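Long-range contacts in putative secreted glycosylhydrolase (Parabacteroides distasonis ATCC 8503, PDB 3IMM), which is probably a secreted glycoside hydrolase of the 3-keto-disaccharide hydrolase family and carries a bound sodium ion: residues Glu50-Thr61 with Asp188-Arg199; Ser79-Asp87 with Tyr98-Gly106. All blocks are in the same frame, centred on the assembly; numbering follows the deposited sequence.

Contact 1. Residues Glu50-Thr61 with Asp188-Arg199; sequences ELDLDFKTDVGT and DSLIWFRNIKIR
Glu50 and Arg199 face each other at one end of an antiparallel strand pair that is interrupted by a beta bulge, where Leu53 lies opposite Asn195 and Ile196. Backbone bonds run in pairs from Glu50–Arg199 to Lys56–Trp192. Two salt bridges lie on one face of the sheet. Arg199 runs extended beside Glu50 and grips OE2 side-on, NE at 2.7 Å and NH2 at 2.9 Å from Glu50 OE2, both from the same face of the carboxylate plane. A leucine in place of Arg199 would probably cost OE2 both guanidinium bonds and leave the carboxylate less firmly oriented. Asp54 OD2 is shared: Arg194 NE takes its anti lone pair at 2.9 Å, while Asn195 ND2, in the bulge, reaches the same OD2 at 2.7 Å from above the carboxylate plane. Lys56, bent at chi3 (73°), lays CE over one face of the Trp192 indole and puts NZ 4.5 Å from the centroid of its six-membered ring, a cation-pi contact. Beyond the strands, Leu190 N meets Asp58 OD2 almost straight (2.8 Å, 177°), and the Ser189 hydroxyl donates to Val59 O and that of Thr61 to Leu190 O. On the other face, Leu51, Phe55, Phe193 and Ile198 turn inward. Strand 49-57 bonds to strand 122-130 along its other edge, and the inward side chains pack on strands 179-182 and 80-85 of the second sheet, as in a concanavalin-like sandwich.

Contact 2. Residues Ser79-Asp87 with Tyr98-Gly106; sequences SVEIQIADD and YEKCGAIYG. With NA (sodium ion), chain D.
Glu81 and Gln83 both set CG anti to the backbone N (chi1 175° and -177°), but Glu81 then runs extended whereas Gln83 bends at chi2 (75°), and the two carry their oxygens to one sodium ion beside Tyr105. Gln83 OE1 lies 2.4 Å from the sodium and Glu81 OE2 lies 2.7 Å from it; Asn62 and Ser63 complete the protein ligands, and Gln183 also bonds to Glu81 OE2. The other end of the Gln83 amide is held as well: NE2 donates to Glu99 O at 3.0 Å, from above that carbonyl's plane, and sodium at OE1 and the bond from NE2 restrain the rotation of the amide. Tyr105 lies alongside Glu81, its CB 3.6 Å from Glu81 OE1, and crosses Gln83 with ring and amide planes only modestly inclined.

The backbones meet through a single bridge, Ile82 with Ile104. Tyr105 N donates to Glu81 O, Gln83 N to Ala103 O at 2.7 Å, and Gly102 N to Gln83 O. Gly102, the donor of the last bond, sits in a type II turn from Lys100 to Ala103 with a positive phi. At the far end, Asp87 uses the syn lone pair of OD1 to accept from Cys101 N at 2.9 Å, and Cys101 SG receives only a weak bond from Ala85 N. Val80 CG1 meets Ile104 CG2 at 3.7 Å, and Ile82 CG1 lies near Ile104 CD1.

Strand 80-85 is an outermost strand of its five-stranded sheet. One edge pairs with strand 62-69, which carries Asn62 and Ser63; the 98-106 loop runs along the other. Val80, Ile82 and Cys101 reach across to strand 133-138 of the six-stranded sheet.

How the contacts relate
The two contacts lie in the opposed sheets of the sandwich, their centres about 13 Å apart. Contact 1 joins two neighbouring strands of the six-stranded sheet and is only partly buried: its salt bridges and cation-pi pair occupy the outer face, its apolar side chains the interior. Contact 2, buried, lays a loop on an edge strand of the five-stranded sheet and turns Glu81 and Gln83 to a sodium ion, and Asp87 to a backbone N-H, with no salt bridge between its segments. They meet directly where Phe55 and Ile191 pack against Ile84, and where the turn after strand 49-57 probably hydrogen-bonds to Asp86 through Gly60 N and Thr61 O. Thr61 immediately precedes Asn62, a sodium ligand.

Contact 1. Residues Glu50-Thr61 with Asp188-Arg199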
# COMPACT_ATOMS: atom_id res chain seq x y z
N GLU A 50 -13.29 -0.54 1.30
CA GLU A 50 -12.32 -0.59 2.36
C GLU A 50 -11.59 -1.93 2.33
O GLU A 50 -12.21 -3.03 2.19
CB GLU A 50 -12.93 -0.31 3.73
CG GLU A 50 -14.06 -1.13 4.14
CD GLU A 50 -14.70 -0.62 5.43
OE1 GLU A 50 -14.11 0.23 6.12
OE2 GLU A 50 -15.80 -1.07 5.74
N LEU A 51 -10.26 -1.81 2.41
CA LEU A 51 -9.35 -2.93 2.34
C LEU A 51 -8.74 -3.07 3.73
O LEU A 51 -8.25 -2.10 4.30
CB LEU A 51 -8.29 -2.65 1.26
CG LEU A 51 -7.10 -3.59 1.06
CD1 LEU A 51 -7.57 -4.93 0.49
CD2 LEU A 51 -6.03 -2.96 0.17
N ASP A 52 -8.81 -4.27 4.29
CA ASP A 52 -8.17 -4.65 5.55
C ASP A 52 -7.08 -5.66 5.27
O ASP A 52 -7.24 -6.57 4.41
CB ASP A 52 -9.17 -5.35 6.47
CG ASP A 52 -9.74 -4.46 7.51
OD1 ASP A 52 -9.92 -3.28 7.25
OD2 ASP A 52 -9.99 -4.96 8.59
N LEU A 53 -5.99 -5.54 6.02
CA LEU A 53 -4.92 -6.51 5.95
C LEU A 53 -4.08 -6.46 7.21
O LEU A 53 -3.95 -5.42 7.83
CB LEU A 53 -4.04 -6.24 4.74
CG LEU A 53 -3.27 -4.91 4.65
CD1 LEU A 53 -1.96 -5.11 3.92
CD2 LEU A 53 -4.09 -3.80 3.98
N ASP A 54 -3.52 -7.60 7.57
CA ASP A 54 -2.53 -7.69 8.62
C ASP A 54 -1.23 -7.72 7.88
O ASP A 54 -1.18 -8.24 6.76
CB ASP A 54 -2.68 -8.99 9.43
CG ASP A 54 -4.06 -9.15 10.10
OD1 ASP A 54 -4.80 -8.15 10.20
OD2 ASP A 54 -4.41 -10.28 10.53
N PHE A 55 -0.18 -7.15 8.48
CA PHE A 55 1.16 -7.34 8.00
C PHE A 55 2.16 -7.39 9.15
O PHE A 55 1.92 -6.83 10.24
CB PHE A 55 1.53 -6.26 6.99
CG PHE A 55 1.66 -4.90 7.57
CD1 PHE A 55 2.91 -4.45 8.05
CD2 PHE A 55 0.57 -4.04 7.62
CE1 PHE A 55 3.04 -3.17 8.57
CE2 PHE A 55 0.69 -2.76 8.17
CZ PHE A 55 1.92 -2.33 8.65
N LYS A 56 3.27 -8.09 8.91
CA LYS A 56 4.41 -8.18 9.85
C LYS A 56 5.68 -7.74 9.13
O LYS A 56 5.95 -8.15 8.02
CB LYS A 56 4.56 -9.62 10.34
CG LYS A 56 5.73 -9.94 11.29
CD LYS A 56 5.63 -11.41 11.82
CE LYS A 56 5.99 -12.41 10.75
NZ LYS A 56 6.09 -13.79 11.26
N THR A 57 6.47 -6.91 9.78
CA THR A 57 7.70 -6.44 9.18
C THR A 57 8.90 -7.23 9.65
O THR A 57 8.86 -7.96 10.64
CB THR A 57 7.95 -4.95 9.49
OG1 THR A 57 8.25 -4.80 10.87
CG2 THR A 57 6.72 -4.11 9.12
N ASP A 58 9.95 -7.08 8.85
CA ASP A 58 11.32 -7.39 9.16
C ASP A 58 12.05 -6.05 9.42
O ASP A 58 11.54 -4.95 9.10
CB ASP A 58 11.93 -7.98 7.89
CG ASP A 58 12.82 -9.14 8.13
OD1 ASP A 58 13.09 -9.48 9.30
OD2 ASP A 58 13.22 -9.76 7.10
N VAL A 59 13.28 -6.13 9.93
CA VAL A 59 14.08 -4.96 10.13
C VAL A 59 14.28 -4.36 8.74
O VAL A 59 14.70 -5.05 7.83
CB VAL A 59 15.45 -5.25 10.85
CG1 VAL A 59 16.35 -4.04 10.80
CG2 VAL A 59 15.21 -5.67 12.31
N GLY A 60 13.87 -3.11 8.57
CA GLY A 60 14.12 -2.34 7.35
C GLY A 60 13.16 -2.58 6.22
O GLY A 60 13.40 -2.13 5.10
N THR A 61 12.06 -3.30 6.49
CA THR A 61 10.99 -3.48 5.50
C THR A 61 10.55 -2.17 4.82
O THR A 61 10.31 -1.17 5.47
CB THR A 61 9.78 -4.14 6.17
OG1 THR A 61 10.12 -5.49 6.46
CG2 THR A 61 8.55 -4.13 5.27
N ASP A 188 16.72 -7.89 1.15
CA ASP A 188 16.82 -8.86 2.23
C ASP A 188 15.73 -8.76 3.29
O ASP A 188 15.58 -9.69 4.05
CB ASP A 188 18.18 -8.74 2.93
CG ASP A 188 19.31 -9.39 2.14
OD1 ASP A 188 19.06 -10.24 1.25
OD2 ASP A 188 20.45 -9.04 2.46
N SER A 189 15.01 -7.63 3.37
CA SER A 189 13.94 -7.47 4.35
C SER A 189 12.66 -8.12 3.82
O SER A 189 12.22 -7.83 2.70
CB SER A 189 13.69 -6.00 4.65
OG SER A 189 14.86 -5.41 5.18
N LEU A 190 12.10 -9.03 4.60
CA LEU A 190 10.87 -9.68 4.20
C LEU A 190 9.68 -8.88 4.71
O LEU A 190 9.81 -7.94 5.50
CB LEU A 190 10.82 -11.11 4.71
CG LEU A 190 12.06 -12.00 4.51
CD1 LEU A 190 11.71 -13.46 4.94
CD2 LEU A 190 12.54 -11.98 3.07
N ILE A 191 8.52 -9.24 4.19
CA ILE A 191 7.24 -8.75 4.64
C ILE A 191 6.25 -9.91 4.52
O ILE A 191 6.37 -10.74 3.62
CB ILE A 191 6.80 -7.46 3.86
CG1 ILE A 191 5.54 -6.88 4.54
CG2 ILE A 191 6.57 -7.77 2.42
CD1 ILE A 191 5.13 -5.43 4.16
N TRP A 192 5.33 -10.04 5.48
CA TRP A 192 4.31 -11.07 5.50
C TRP A 192 2.94 -10.44 5.59
O TRP A 192 2.73 -9.50 6.37
CB TRP A 192 4.52 -11.96 6.73
CG TRP A 192 5.82 -12.72 6.75
CD1 TRP A 192 6.02 -13.97 6.27
CD2 TRP A 192 7.09 -12.30 7.28
NE1 TRP A 192 7.32 -14.37 6.49
CE2 TRP A 192 8.00 -13.36 7.11
CE3 TRP A 192 7.54 -11.12 7.90
CZ2 TRP A 192 9.33 -13.28 7.51
CZ3 TRP A 192 8.85 -11.06 8.31
CH2 TRP A 192 9.74 -12.13 8.10
N PHE A 193 1.99 -11.00 4.82
CA PHE A 193 0.62 -10.55 4.88
C PHE A 193 -0.37 -11.64 5.28
O PHE A 193 -0.16 -12.85 5.03
CB PHE A 193 0.16 -10.00 3.54
CG PHE A 193 1.09 -8.98 2.92
CD1 PHE A 193 0.94 -7.64 3.17
CD2 PHE A 193 2.09 -9.41 2.03
CE1 PHE A 193 1.77 -6.74 2.57
CE2 PHE A 193 2.92 -8.51 1.42
CZ PHE A 193 2.77 -7.17 1.69
N ARG A 194 -1.48 -11.21 5.87
CA ARG A 194 -2.57 -12.13 6.15
C ARG A 194 -3.89 -11.44 6.37
O ARG A 194 -3.96 -10.22 6.51
CB ARG A 194 -2.29 -13.06 7.33
CG ARG A 194 -2.30 -12.38 8.58
CD ARG A 194 -2.24 -13.33 9.79
NE ARG A 194 -2.41 -12.38 10.88
CZ ARG A 194 -1.92 -12.46 12.10
NH1 ARG A 194 -1.24 -13.50 12.49
NH2 ARG A 194 -2.15 -11.45 12.94
N ASN A 195 -4.95 -12.24 6.34
CA ASN A 195 -6.30 -11.71 6.48
C ASN A 195 -6.54 -10.51 5.54
O ASN A 195 -7.09 -9.52 5.96
CB ASN A 195 -6.56 -11.31 7.94
CG ASN A 195 -6.64 -12.50 8.85
OD1 ASN A 195 -7.35 -13.45 8.54
ND2 ASN A 195 -5.96 -12.44 9.98
N ILE A 196 -6.16 -10.63 4.27
CA ILE A 196 -6.38 -9.58 3.29
C ILE A 196 -7.79 -9.72 2.75
O ILE A 196 -8.14 -10.72 2.08
CB ILE A 196 -5.38 -9.63 2.17
CG1 ILE A 196 -3.97 -9.82 2.70
CG2 ILE A 196 -5.43 -8.36 1.33
CD1 ILE A 196 -3.04 -10.40 1.68
N LYS A 197 -8.61 -8.72 3.05
CA LYS A 197 -10.03 -8.74 2.75
C LYS A 197 -10.56 -7.36 2.37
O LYS A 197 -9.96 -6.33 2.63
CB LYS A 197 -10.84 -9.31 3.92
CG LYS A 197 -10.63 -8.58 5.28
CD LYS A 197 -11.29 -9.35 6.38
CE LYS A 197 -11.64 -8.49 7.61
NZ LYS A 197 -12.28 -9.38 8.66
N ILE A 198 -11.69 -7.37 1.71
CA ILE A 198 -12.23 -6.17 1.13
C ILE A 198 -13.77 -6.19 1.26
O ILE A 198 -14.39 -7.25 1.26
CB ILE A 198 -11.78 -6.02 -0.35
CG1 ILE A 198 -12.16 -4.65 -0.90
CG2 ILE A 198 -12.34 -7.17 -1.25
CD1 ILE A 198 -11.48 -4.33 -2.22
N ARG A 199 -14.36 -5.02 1.42
CA ARG A 199 -15.80 -4.87 1.21
C ARG A 199 -16.12 -3.48 0.70
O ARG A 199 -15.33 -2.56 0.82
CB ARG A 199 -16.57 -5.16 2.47
CG ARG A 199 -16.39 -4.19 3.53
CD ARG A 199 -17.31 -4.44 4.72
NE ARG A 199 -16.86 -3.55 5.79
CZ ARG A 199 -17.20 -3.66 7.06
NH1 ARG A 199 -17.99 -4.63 7.47
NH2 ARG A 199 -16.69 -2.81 7.94
O HOH W 1 -7.19 -8.04 8.16

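Contact 2. Residues Ser79-Asp87 with Tyr98-Gly106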
# COMPACT_ATOMS: atom_id res chain seq x y z
N SER A 79 -1.00 4.67 -10.39
CA SER A 79 -1.55 4.07 -9.17
C SER A 79 -1.28 4.94 -7.95
O SER A 79 -0.52 5.91 -8.00
CB SER A 79 -0.97 2.66 -8.92
OG SER A 79 0.42 2.70 -8.63
N VAL A 80 -1.91 4.56 -6.84
CA VAL A 80 -1.61 5.16 -5.54
C VAL A 80 -1.03 4.08 -4.63
O VAL A 80 -1.53 2.93 -4.61
CB VAL A 80 -2.90 5.76 -4.93
CG1 VAL A 80 -2.65 6.25 -3.52
CG2 VAL A 80 -3.45 6.82 -5.89
N GLU A 81 0.04 4.43 -3.90
CA GLU A 81 0.70 3.50 -3.00
C GLU A 81 0.65 3.98 -1.55
O GLU A 81 1.08 5.10 -1.20
CB GLU A 81 2.16 3.27 -3.39
CG GLU A 81 2.90 2.41 -2.40
CD GLU A 81 4.35 2.24 -2.78
OE1 GLU A 81 4.85 3.01 -3.63
OE2 GLU A 81 5.00 1.34 -2.21
N ILE A 82 0.10 3.09 -0.73
CA ILE A 82 0.10 3.24 0.70
C ILE A 82 1.36 2.55 1.20
O ILE A 82 1.52 1.35 1.06
CB ILE A 82 -1.13 2.62 1.38
CG1 ILE A 82 -2.44 3.30 0.92
CG2 ILE A 82 -0.98 2.84 2.93
CD1 ILE A 82 -2.93 2.98 -0.49
N GLN A 83 2.27 3.36 1.73
CA GLN A 83 3.55 2.87 2.22
C GLN A 83 3.41 1.91 3.41
O GLN A 83 2.68 2.18 4.36
CB GLN A 83 4.37 4.07 2.68
CG GLN A 83 5.77 3.77 3.17
CD GLN A 83 6.74 3.44 2.08
OE1 GLN A 83 6.35 3.14 0.95
NE2 GLN A 83 8.02 3.53 2.39
N ILE A 84 4.19 0.84 3.37
CA ILE A 84 4.39 -0.03 4.53
C ILE A 84 5.86 -0.05 4.78
O ILE A 84 6.64 -0.33 3.88
CB ILE A 84 3.91 -1.49 4.30
CG1 ILE A 84 2.41 -1.55 4.17
CG2 ILE A 84 4.30 -2.36 5.49
CD1 ILE A 84 1.90 -2.91 3.78
N ALA A 85 6.26 0.28 6.01
CA ALA A 85 7.66 0.42 6.30
C ALA A 85 7.93 0.16 7.76
O ALA A 85 7.11 0.43 8.63
CB ALA A 85 8.18 1.84 5.90
N ASP A 86 9.12 -0.36 8.02
CA ASP A 86 9.67 -0.43 9.37
C ASP A 86 10.19 0.92 9.83
O ASP A 86 11.35 1.23 9.67
CB ASP A 86 10.82 -1.45 9.44
CG ASP A 86 11.48 -1.48 10.80
OD1 ASP A 86 10.80 -1.11 11.79
OD2 ASP A 86 12.67 -1.87 10.89
N ASP A 87 9.32 1.71 10.45
CA ASP A 87 9.70 3.03 10.95
C ASP A 87 10.80 2.98 12.05
O ASP A 87 11.33 4.01 12.43
CB ASP A 87 8.46 3.75 11.52
CG ASP A 87 7.50 4.19 10.46
OD1 ASP A 87 7.75 3.95 9.28
OD2 ASP A 87 6.45 4.79 10.78
N TYR A 98 6.74 10.96 3.87
CA TYR A 98 5.98 10.08 2.94
C TYR A 98 6.59 8.68 2.77
O TYR A 98 6.06 7.85 2.02
CB TYR A 98 5.73 10.76 1.59
CG TYR A 98 6.95 11.11 0.69
CD1 TYR A 98 7.95 10.19 0.42
CD2 TYR A 98 7.02 12.36 0.04
CE1 TYR A 98 9.04 10.50 -0.42
CE2 TYR A 98 8.11 12.68 -0.79
CZ TYR A 98 9.10 11.73 -1.03
OH TYR A 98 10.12 12.03 -1.87
N GLU A 99 7.70 8.43 3.46
CA GLU A 99 8.33 7.11 3.51
C GLU A 99 7.94 6.33 4.75
O GLU A 99 8.28 5.17 4.87
CB GLU A 99 9.85 7.21 3.45
CG GLU A 99 10.34 7.94 2.23
CD GLU A 99 11.85 8.01 2.17
OE1 GLU A 99 12.50 8.30 3.21
OE2 GLU A 99 12.38 7.78 1.06
N LYS A 100 7.17 6.93 5.65
CA LYS A 100 6.77 6.28 6.89
C LYS A 100 5.58 5.37 6.69
O LYS A 100 4.82 5.52 5.73
CB LYS A 100 6.39 7.34 7.93
CG LYS A 100 7.48 8.35 8.23
CD LYS A 100 8.80 7.69 8.55
CE LYS A 100 9.84 8.74 8.95
NZ LYS A 100 11.18 8.17 8.92
N CYS A 101 5.39 4.46 7.64
CA CYS A 101 4.33 3.45 7.51
C CYS A 101 2.96 4.12 7.55
O CYS A 101 2.70 4.92 8.45
CB CYS A 101 4.47 2.40 8.60
SG CYS A 101 3.52 0.95 8.27
N GLY A 102 2.12 3.81 6.55
CA GLY A 102 0.78 4.38 6.42
C GLY A 102 0.77 5.70 5.67
O GLY A 102 -0.27 6.27 5.47
N ALA A 103 1.93 6.19 5.23
CA ALA A 103 1.95 7.32 4.34
C ALA A 103 1.41 6.95 2.96
O ALA A 103 1.37 5.78 2.58
CB ALA A 103 3.33 7.87 4.22
N ILE A 104 1.06 7.98 2.20
CA ILE A 104 0.85 7.85 0.75
C ILE A 104 2.20 8.15 0.12
O ILE A 104 2.70 9.31 0.12
CB ILE A 104 -0.27 8.77 0.19
CG1 ILE A 104 -1.52 8.66 1.05
CG2 ILE A 104 -0.61 8.42 -1.30
CD1 ILE A 104 -2.07 7.21 1.05
N TYR A 105 2.83 7.08 -0.37
CA TYR A 105 4.22 7.12 -0.73
C TYR A 105 4.44 8.22 -1.74
O TYR A 105 3.73 8.33 -2.73
CB TYR A 105 4.77 5.81 -1.29
CG TYR A 105 6.18 6.00 -1.73
CD1 TYR A 105 7.19 6.05 -0.79
CD2 TYR A 105 6.52 6.24 -3.07
CE1 TYR A 105 8.51 6.32 -1.15
CE2 TYR A 105 7.83 6.50 -3.44
CZ TYR A 105 8.82 6.51 -2.47
OH TYR A 105 10.12 6.74 -2.78
N GLY A 106 5.46 9.02 -1.48
CA GLY A 106 5.83 10.13 -2.37
C GLY A 106 4.95 11.36 -2.37
O GLY A 106 5.27 12.37 -3.06
NA NA D . 7.08 1.35 -0.48
O HOH W 2 1.24 6.95 -3.94
O HOH W 3 11.03 6.55 11.90